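Local coordinates for putative pachytene checkpoint protein 2 (PDB 4XGU) that binds and hydrolyses ATP as a hexameric AAA+ protein remodeler of the PCH2 subfamily, and probably plays a key role in meiotic chromosome recombination, at residues Y328-S333 with R385-L390; D352-D357 with I403-C408. All blocks are in the same frame, centred on the assembly; numbering follows the deposited sequence.

Contact 1: Y328-S333 with R385-L390; sequences YSMLKS and RAISML. With ADP (adenosine-5'-diphosphate), chain H.
Ile387 is the centre of this helix-helix contact and meets two side chains of 328-333. Its CD1 lies 3.6 Å from Met330 SD. Its CG2 lies 3.6 Å from Leu331 CD2 and also packs on Met330 CB. The side chains of Met330 and Leu331 each cross that of Ile387 at about a right angle. Ile387 CG2 is anti to the backbone N while CG1 is anti to the carbonyl carbon (chi1 -63°). The two branches therefore spread, one to the thioether and one to the leucine. Leu390 joins more loosely, with its CD1 4.3 Å from Leu331 CD2. This apolar part is buried, and no hydrogen bond crosses it. The two segments run roughly parallel, at 26°, with their axes 9.7 Å apart. Leu372 and Ile375 of helix 367-378 also touch Leu331, and Ala415 and Val416 of helix 405-420 touch Leu390.

The side of 328-333 with Ser329, Lys332 and Ser333 is turned from this packing and partly exposed. There Ser333 OG donates to Ser329 O, at 2.6 Å, and Ser333 N reaches that oxygen from the opposite face of its carbonyl plane.

ADP lies at the border of the apolar packing. The extended Met330 chain brings CE to 3.4 Å from ADP N6. Arg385 CA lies 3.2 Å from ADP O4' of the ribose, and Ser388 OG is 3.5 Å from ADP C1'. Helices 324-340 and 384-397 thus form the lid side of an AAA+ nucleotide pocket, touching adenine and ribose.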
loop_
_atom_site.group_PDB
_atom_site.type_symbol
_atom_site.label_atom_id
_atom_site.label_comp_id
_atom_site.label_asym_id
_atom_site.label_seq_id
_atom_site.Cartn_x
_atom_site.Cartn_y
_atom_site.Cartn_z
ATOM N N TYR B 328 -1.529 -26.947 39.947
ATOM C CA TYR B 328 -1.921 -27.604 41.190
ATOM C C TYR B 328 -2.138 -26.575 42.293
ATOM O O TYR B 328 -3.116 -26.643 43.038
ATOM C CB TYR B 328 -0.863 -28.628 41.625
ATOM C CG TYR B 328 -1.072 -29.169 43.025
ATOM C CD1 TYR B 328 -0.559 -28.504 44.132
ATOM C CD2 TYR B 328 -1.780 -30.347 43.238
ATOM C CE1 TYR B 328 -0.756 -28.986 45.410
ATOM C CE2 TYR B 328 -1.975 -30.840 44.516
ATOM C CZ TYR B 328 -1.462 -30.155 45.596
ATOM O OH TYR B 328 -1.655 -30.639 46.868
ATOM N N SER B 329 -1.207 -25.633 42.391
ATOM C CA SER B 329 -1.242 -24.607 43.425
ATOM C C SER B 329 -2.528 -23.792 43.359
ATOM O O SER B 329 -3.109 -23.449 44.387
ATOM C CB SER B 329 -0.031 -23.683 43.294
ATOM O OG SER B 329 1.176 -24.424 43.268
ATOM N N MET B 330 -2.970 -23.489 42.144
ATOM C CA MET B 330 -4.209 -22.749 41.949
ATOM C C MET B 330 -5.417 -23.588 42.343
ATOM O O MET B 330 -6.324 -23.107 43.023
ATOM C CB MET B 330 -4.341 -22.298 40.497
ATOM C CG MET B 330 -3.210 -21.411 40.022
ATOM S SD MET B 330 -3.404 -20.979 38.288
ATOM C CE MET B 330 -1.953 -19.966 38.026
ATOM N N LEU B 331 -5.422 -24.844 41.908
ATOM C CA LEU B 331 -6.513 -25.758 42.215
ATOM C C LEU B 331 -6.629 -25.991 43.715
ATOM O O LEU B 331 -7.731 -26.032 44.259
ATOM C CB LEU B 331 -6.318 -27.088 41.489
ATOM C CG LEU B 331 -6.370 -27.031 39.962
ATOM C CD1 LEU B 331 -6.248 -28.426 39.373
ATOM C CD2 LEU B 331 -7.652 -26.364 39.500
ATOM N N LYS B 332 -5.487 -26.140 44.379
ATOM C CA LYS B 332 -5.464 -26.339 45.824
ATOM C C LYS B 332 -5.992 -25.101 46.540
ATOM O O LYS B 332 -6.749 -25.206 47.502
ATOM C CB LYS B 332 -4.048 -26.669 46.303
ATOM C CG LYS B 332 -3.953 -27.025 47.781
ATOM C CD LYS B 332 -3.214 -25.954 48.571
ATOM C CE LYS B 332 -3.153 -26.303 50.052
ATOM N NZ LYS B 332 -2.416 -25.274 50.838
ATOM N N SER B 333 -5.597 -23.929 46.054
ATOM C CA SER B 333 -6.037 -22.665 46.633
ATOM C C SER B 333 -7.538 -22.465 46.465
ATOM O O SER B 333 -8.192 -21.884 47.327
ATOM C CB SER B 333 -5.284 -21.497 46.001
ATOM O OG SER B 333 -3.885 -21.681 46.112
ATOM N N ARG B 385 -6.583 -17.683 34.189
ATOM C CA ARG B 385 -7.925 -17.147 34.376
ATOM C C ARG B 385 -8.951 -18.268 34.336
ATOM O O ARG B 385 -9.868 -18.302 35.150
ATOM C CB ARG B 385 -8.250 -16.096 33.313
ATOM C CG ARG B 385 -9.579 -15.387 33.537
ATOM C CD ARG B 385 -9.855 -14.363 32.446
ATOM N NE ARG B 385 -10.998 -13.514 32.772
ATOM C CZ ARG B 385 -12.255 -13.789 32.439
ATOM N NH1 ARG B 385 -12.540 -14.896 31.766
ATOM N NH2 ARG B 385 -13.230 -12.958 32.781
ATOM N N ALA B 386 -8.777 -19.191 33.393
ATOM C CA ALA B 386 -9.694 -20.317 33.226
ATOM C C ALA B 386 -9.737 -21.201 34.469
ATOM O O ALA B 386 -10.793 -21.724 34.830
ATOM C CB ALA B 386 -9.303 -21.141 32.003
ATOM N N ILE B 387 -8.591 -21.362 35.121
ATOM C CA ILE B 387 -8.511 -22.153 36.346
ATOM C C ILE B 387 -9.266 -21.461 37.477
ATOM O O ILE B 387 -9.879 -22.115 38.320
ATOM C CB ILE B 387 -7.049 -22.392 36.764
ATOM C CG1 ILE B 387 -6.325 -23.212 35.696
ATOM C CG2 ILE B 387 -6.976 -23.110 38.098
ATOM C CD1 ILE B 387 -4.844 -23.364 35.951
ATOM N N SER B 388 -9.229 -20.132 37.477
ATOM C CA SER B 388 -9.982 -19.345 38.447
ATOM C C SER B 388 -11.480 -19.447 38.193
ATOM O O SER B 388 -12.284 -19.279 39.109
ATOM C CB SER B 388 -9.547 -17.880 38.406
ATOM O OG SER B 388 -8.196 -17.742 38.800
ATOM N N MET B 389 -11.843 -19.715 36.941
ATOM C CA MET B 389 -13.243 -19.845 36.543
ATOM C C MET B 389 -13.809 -21.209 36.924
ATOM O O MET B 389 -15.011 -21.356 37.109
ATOM C CB MET B 389 -13.400 -19.634 35.032
ATOM C CG MET B 389 -12.870 -18.311 34.488
ATOM S SD MET B 389 -14.098 -16.997 34.347
ATOM C CE MET B 389 -14.116 -16.360 36.017
ATOM N N LEU B 390 -12.937 -22.206 37.029
ATOM C CA LEU B 390 -13.361 -23.589 37.256
ATOM C C LEU B 390 -14.259 -23.853 38.477
ATOM O O LEU B 390 -15.229 -24.603 38.357
ATOM C CB LEU B 390 -12.131 -24.497 37.345
ATOM C CG LEU B 390 -11.538 -24.953 36.013
ATOM C CD1 LEU B 390 -10.397 -25.923 36.257
ATOM C CD2 LEU B 390 -12.610 -25.588 35.139
HETATM P PB ADP H . -4.082 -10.574 31.841
HETATM O O1B ADP H . -3.100 -11.666 31.501
HETATM O O2B ADP H . -3.436 -9.313 32.360
HETATM O O3B ADP H . -5.139 -10.335 30.784
HETATM P PA ADP H . -5.464 -10.232 34.282
HETATM O O1A ADP H . -4.294 -9.699 35.073
HETATM O O2A ADP H . -6.469 -9.279 33.676
HETATM O O3A ADP H . -4.889 -11.176 33.104
HETATM O "O5'" ADP H . -6.268 -11.234 35.251
HETATM C "C5'" ADP H . -6.496 -12.596 34.903
HETATM C "C4'" ADP H . -7.309 -13.252 36.011
HETATM O "O4'" ADP H . -6.981 -14.641 36.086
HETATM C "C3'" ADP H . -7.002 -12.637 37.367
HETATM O "O3'" ADP H . -8.125 -11.885 37.835
HETATM C "C2'" ADP H . -6.720 -13.801 38.295
HETATM O "O2'" ADP H . -7.827 -13.990 39.182
HETATM C "C1'" ADP H . -6.566 -15.020 37.399
HETATM N N9 ADP H . -5.128 -15.383 37.328
HETATM C C8 ADP H . -4.364 -15.301 36.221
HETATM N N7 ADP H . -3.090 -15.701 36.464
HETATM C C5 ADP H . -3.023 -16.050 37.759
HETATM C C6 ADP H . -1.971 -16.561 38.665
HETATM N N6 ADP H . -0.714 -16.779 38.212
HETATM N N1 ADP H . -2.310 -16.802 39.950
HETATM C C2 ADP H . -3.560 -16.587 40.404
HETATM N N3 ADP H . -4.566 -16.124 39.639
HETATM C C4 ADP H . -4.367 -15.843 38.327
#

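Contact 2: D352-D357 with I403-C408; sequences DYWPQD and ITLPNC
The indole of Trp354 carries the methyl CD1 of Leu405 over one face. This is a CH-pi contact: CD1 sits 3.4 Å from the centroid of the five-membered ring, only 13° off the ring normal. The nearest ring atom is Trp354 CE2, 3.3 Å from Leu405 CD1. Trp354 NE1 makes a weak hydrogen bond to Val349 O, and Met336 and Ala339 of helix 324-340 also touch the indole.

Leu405 has CG anti to its own N (chi1 -160°), and the side chain reaches across to the loop. The same CD1 approaches the Pro355 ring at CD, more loosely, at 4.2 Å. Thr369 and Leu372 of helix 367-378 touch Pro355, and Phe368 touches Leu405.

No hydrogen bond crosses between the two segments. Gln356 NE2 donates to Trp354 O at 2.6 Å, from above the carbonyl plane and 44° out of it. A weak bond runs from the same nitrogen to Asp352 O, within the loop. On the other segment, Thr404 OG1 accepts from Asn407 N at 3.2 Å, and Leu405 N donates to Asp346 OD2.

The contact is plain packing away from the nucleotide site. It joins the loop between helices 324-340 and 367-378 to the first turn of helix 405-420, in the AAA+ lid domain. Thr404 caps that turn at its N-terminus.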
loop_
_atom_site.group_PDB
_atom_site.type_symbol
_atom_site.label_atom_id
_atom_site.label_comp_id
_atom_site.label_asym_id
_atom_site.label_seq_id
_atom_site.Cartn_x
_atom_site.Cartn_y
_atom_site.Cartn_z
ATOM N N ASP B 352 -4.259 -33.291 57.746
ATOM C CA ASP B 352 -3.022 -33.890 57.254
ATOM C C ASP B 352 -3.261 -34.642 55.949
ATOM O O ASP B 352 -2.412 -34.656 55.053
ATOM C CB ASP B 352 -2.422 -34.836 58.300
ATOM C CG ASP B 352 -1.938 -34.107 59.536
ATOM O OD1 ASP B 352 -1.697 -32.884 59.449
ATOM O OD2 ASP B 352 -1.796 -34.759 60.594
ATOM N N TYR B 353 -4.431 -35.263 55.853
ATOM C CA TYR B 353 -4.799 -36.068 54.696
ATOM C C TYR B 353 -5.293 -35.174 53.548
ATOM O O TYR B 353 -5.196 -35.540 52.375
ATOM C CB TYR B 353 -5.864 -37.091 55.105
ATOM C CG TYR B 353 -5.955 -38.340 54.250
ATOM C CD1 TYR B 353 -5.291 -38.437 53.032
ATOM C CD2 TYR B 353 -6.715 -39.426 54.666
ATOM C CE1 TYR B 353 -5.383 -39.577 52.255
ATOM C CE2 TYR B 353 -6.812 -40.571 53.899
ATOM C CZ TYR B 353 -6.144 -40.641 52.695
ATOM O OH TYR B 353 -6.237 -41.780 51.928
ATOM N N TRP B 354 -5.813 -33.998 53.897
ATOM C CA TRP B 354 -6.168 -32.979 52.908
ATOM C C TRP B 354 -4.952 -32.630 52.050
ATOM O O TRP B 354 -3.816 -32.718 52.525
ATOM C CB TRP B 354 -6.706 -31.716 53.594
ATOM C CG TRP B 354 -8.183 -31.735 53.911
ATOM C CD1 TRP B 354 -8.850 -32.656 54.666
ATOM C CD2 TRP B 354 -9.153 -30.767 53.501
ATOM N NE1 TRP B 354 -10.184 -32.330 54.739
ATOM C CE2 TRP B 354 -10.400 -31.174 54.037
ATOM C CE3 TRP B 354 -9.109 -29.603 52.733
ATOM C CZ2 TRP B 354 -11.575 -30.458 53.822
ATOM C CZ3 TRP B 354 -10.274 -28.891 52.521
ATOM C CH2 TRP B 354 -11.493 -29.322 53.065
ATOM N N PRO B 355 -5.182 -32.241 50.785
ATOM C CA PRO B 355 -4.077 -31.857 49.899
ATOM C C PRO B 355 -3.251 -30.706 50.465
ATOM O O PRO B 355 -3.802 -29.689 50.888
ATOM C CB PRO B 355 -4.785 -31.441 48.602
ATOM C CG PRO B 355 -6.210 -31.205 48.991
ATOM C CD PRO B 355 -6.481 -32.169 50.097
ATOM N N GLN B 356 -1.935 -30.885 50.476
ATOM C CA GLN B 356 -1.020 -29.908 51.050
ATOM C C GLN B 356 -0.201 -29.237 49.956
ATOM O O GLN B 356 -0.371 -29.534 48.774
ATOM C CB GLN B 356 -0.089 -30.580 52.061
ATOM C CG GLN B 356 -0.789 -31.532 53.011
ATOM C CD GLN B 356 -1.608 -30.809 54.060
ATOM O OE1 GLN B 356 -1.239 -29.723 54.511
ATOM N NE2 GLN B 356 -2.727 -31.407 54.455
ATOM N N ASP B 357 0.690 -28.336 50.354
ATOM C CA ASP B 357 1.607 -27.707 49.409
ATOM C C ASP B 357 2.596 -28.738 48.879
ATOM O O ASP B 357 3.209 -29.480 49.646
ATOM C CB ASP B 357 2.344 -26.538 50.060
ATOM C CG ASP B 357 1.412 -25.404 50.443
ATOM O OD1 ASP B 357 0.298 -25.332 49.879
ATOM O OD2 ASP B 357 1.795 -24.583 51.304
ATOM N N ILE B 403 -20.065 -30.069 49.072
ATOM C CA ILE B 403 -19.326 -31.114 48.376
ATOM C C ILE B 403 -18.325 -31.824 49.284
ATOM O O ILE B 403 -17.553 -31.182 49.997
ATOM C CB ILE B 403 -18.573 -30.542 47.162
ATOM C CG1 ILE B 403 -19.496 -29.644 46.339
ATOM C CG2 ILE B 403 -18.016 -31.664 46.303
ATOM C CD1 ILE B 403 -18.836 -29.063 45.111
ATOM N N THR B 404 -18.345 -33.154 49.254
ATOM C CA THR B 404 -17.344 -33.944 49.961
ATOM C C THR B 404 -16.019 -33.850 49.212
ATOM O O THR B 404 -16.001 -33.615 48.004
ATOM C CB THR B 404 -17.765 -35.422 50.092
ATOM O OG1 THR B 404 -17.532 -36.103 48.853
ATOM C CG2 THR B 404 -19.238 -35.528 50.461
ATOM N N LEU B 405 -14.912 -34.027 49.925
ATOM C CA LEU B 405 -13.590 -33.933 49.308
ATOM C C LEU B 405 -13.354 -34.983 48.206
ATOM O O LEU B 405 -12.810 -34.641 47.153
ATOM C CB LEU B 405 -12.495 -34.034 50.377
ATOM C CG LEU B 405 -11.110 -33.503 49.996
ATOM C CD1 LEU B 405 -10.407 -32.969 51.218
ATOM C CD2 LEU B 405 -10.253 -34.575 49.346
ATOM N N PRO B 406 -13.740 -36.257 48.437
ATOM C CA PRO B 406 -13.557 -37.217 47.341
ATOM C C PRO B 406 -14.367 -36.868 46.094
ATOM O O PRO B 406 -13.865 -37.009 44.980
ATOM C CB PRO B 406 -14.044 -38.537 47.947
ATOM C CG PRO B 406 -13.844 -38.372 49.407
ATOM C CD PRO B 406 -14.168 -36.936 49.676
ATOM N N ASN B 407 -15.604 -36.418 46.282
ATOM C CA ASN B 407 -16.436 -36.013 45.156
ATOM C C ASN B 407 -15.921 -34.734 44.507
ATOM O O ASN B 407 -16.020 -34.559 43.292
ATOM C CB ASN B 407 -17.888 -35.828 45.600
ATOM C CG ASN B 407 -18.817 -36.851 44.980
ATOM O OD1 ASN B 407 -18.557 -37.359 43.889
ATOM N ND2 ASN B 407 -19.908 -37.159 45.673
ATOM N N CYS B 408 -15.371 -33.846 45.329
ATOM C CA CYS B 408 -14.813 -32.585 44.853
ATOM C C CYS B 408 -13.726 -32.808 43.809
ATOM O O CYS B 408 -13.673 -32.118 42.793
ATOM C CB CYS B 408 -14.253 -31.780 46.023
ATOM S SG CYS B 408 -13.201 -30.409 45.527
#

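Overall arrangement
Both contacts belong to the C-terminal lid domain, and their centres lie 15 Å apart. Contact 1 borders ADP, and the Met330 side chain is about 8 Å from that of Thr183 in the predicted ATP-binding loop. Contact 2 lies farther out, its centre about 27 Å from the chain centre against 16 Å for contact 1. The two are joined directly through 328-333 and 352-357. Tyr328 OH lies 2.5 Å from Gln356 O, a probable hydrogen bond, and Lys332 NZ forms a 2.9 Å salt bridge with Asp357 OD1. Helices 384-397 and 405-420, which carry the second segments, are consecutive. The segments of the two contacts alternate along the chain.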